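Local coordinates for acetyltransferase, GNAT family (Streptococcus agalactiae 2603V/R, PDB 2PC1), which probably transfers an acyl group, most likely acetyl from acetyl-CoA as in other GNAT enzymes, to an acceptor that is not known, at residues I65-N70 with A83-V88. Residues are numbered along the deposited sequence; the frame is centred on the assembly and turned at random.
Sequences IDDILN and ATYAAV
Asp67 of helix 61-70 meets Tyr85 and Ala87 of strand 81-91, fastening the helix to one face of the central mixed sheet of the GNAT fold. The polar part is a single hydrogen bond: the phenol OH of Tyr85 donates to OD2 of Asp67 over 2.7 Å. OD2 receives it on its anti lone pair, the one turned from OD1, and sits at the edge of the ring in the ring plane; carboxylate and ring are only 20° apart, nearly coplanar. With CG anti to the backbone N (chi1 178°), the Tyr85 ring extends from the strand to the helix. The same OD2 forms a salt bridge with NE of Arg116 on the adjacent strand 111-119, so OD2 of the buried Asp67 has two polar partners, which would be expected to favour the charged carboxylate.

The rest of the contact is van der Waals. Around it, Ala73, on strand 73-78, touches both Asp67 and Tyr85. Ala86, between the two strand residues that meet the helix, points away from it and packs on Phe132 of helix 127-139, across the sheet. On the face of the sheet toward helix 61-70, the Ala87 methyl lies beside the carboxylate, its CB 3.5 Å from Asp67 OD2 and 3.8 Å from Asp67 CG.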
# COMPACT_ATOMS: atom_id res chain seq x y z
N ILE A 65 -1.85 -2.52 14.68
CA ILE A 65 -0.91 -2.74 15.78
C ILE A 65 0.09 -3.84 15.39
O ILE A 65 1.28 -3.70 15.65
CB ILE A 65 -1.63 -3.10 17.11
CG1 ILE A 65 -2.34 -1.85 17.65
CG2 ILE A 65 -0.62 -3.63 18.15
CD1 ILE A 65 -3.31 -2.11 18.80
N ASP A 66 -0.40 -4.89 14.74
CA ASP A 66 0.49 -5.95 14.26
C ASP A 66 1.52 -5.39 13.27
O ASP A 66 2.70 -5.73 13.34
CB ASP A 66 -0.28 -7.14 13.68
CG ASP A 66 -0.90 -8.04 14.76
OD1 ASP A 66 -0.55 -7.88 15.94
OD2 ASP A 66 -1.69 -8.93 14.40
N ASP A 67 1.10 -4.51 12.37
CA ASP A 67 2.03 -3.85 11.46
C ASP A 67 3.10 -3.06 12.19
O ASP A 67 4.25 -3.08 11.82
CB ASP A 67 1.29 -2.89 10.50
CG ASP A 67 0.56 -3.58 9.39
OD1 ASP A 67 0.78 -4.78 9.13
OD2 ASP A 67 -0.26 -2.88 8.74
N ILE A 68 2.73 -2.37 13.26
CA ILE A 68 3.70 -1.63 14.06
C ILE A 68 4.63 -2.58 14.82
O ILE A 68 5.85 -2.36 14.83
CB ILE A 68 2.98 -0.63 15.00
CG1 ILE A 68 2.24 0.43 14.18
CG2 ILE A 68 4.01 0.06 15.92
CD1 ILE A 68 1.31 1.33 14.99
N LEU A 69 4.08 -3.63 15.43
CA LEU A 69 4.90 -4.62 16.13
C LEU A 69 5.89 -5.29 15.20
O LEU A 69 7.05 -5.52 15.57
CB LEU A 69 4.00 -5.68 16.78
CG LEU A 69 3.10 -5.19 17.92
CD1 LEU A 69 2.17 -6.33 18.38
CD2 LEU A 69 3.96 -4.75 19.08
N ASN A 70 5.42 -5.61 13.99
CA ASN A 70 6.25 -6.32 13.00
C ASN A 70 7.22 -5.40 12.25
O ASN A 70 8.05 -5.89 11.48
CB ASN A 70 5.38 -7.07 11.98
CG ASN A 70 4.62 -8.25 12.59
OD1 ASN A 70 5.13 -8.94 13.47
ND2 ASN A 70 3.40 -8.50 12.10
N ALA A 83 -0.70 11.88 7.17
CA ALA A 83 -1.47 11.95 5.94
C ALA A 83 -1.62 10.64 5.18
O ALA A 83 -2.54 10.47 4.38
CB ALA A 83 -0.84 12.97 5.04
N THR A 84 -0.67 9.73 5.33
CA THR A 84 -0.66 8.50 4.57
C THR A 84 -0.14 7.38 5.47
O THR A 84 0.61 7.60 6.40
CB THR A 84 0.24 8.57 3.33
OG1 THR A 84 1.60 8.82 3.73
CG2 THR A 84 -0.19 9.68 2.37
N TYR A 85 -0.51 6.17 5.10
CA TYR A 85 -0.10 4.94 5.77
C TYR A 85 0.12 3.85 4.76
O TYR A 85 -0.64 3.77 3.78
CB TYR A 85 -1.19 4.50 6.75
CG TYR A 85 -0.84 3.20 7.45
CD1 TYR A 85 -0.07 3.23 8.57
CD2 TYR A 85 -1.27 1.97 6.96
CE1 TYR A 85 0.27 2.05 9.22
CE2 TYR A 85 -0.93 0.80 7.59
CZ TYR A 85 -0.15 0.85 8.70
OH TYR A 85 0.22 -0.31 9.38
N ALA A 86 1.10 3.00 4.99
CA ALA A 86 1.20 1.73 4.28
C ALA A 86 1.97 0.76 5.11
O ALA A 86 2.81 1.15 5.92
CB ALA A 86 1.88 1.88 2.98
N ALA A 87 1.69 -0.52 4.90
CA ALA A 87 2.52 -1.59 5.43
C ALA A 87 3.49 -2.05 4.36
O ALA A 87 3.07 -2.27 3.21
CB ALA A 87 1.66 -2.76 5.86
N VAL A 88 4.74 -2.21 4.71
CA VAL A 88 5.81 -2.61 3.79
C VAL A 88 6.40 -3.89 4.36
O VAL A 88 6.93 -3.89 5.48
CB VAL A 88 6.89 -1.52 3.68
CG1 VAL A 88 8.00 -1.98 2.75
CG2 VAL A 88 6.28 -0.22 3.20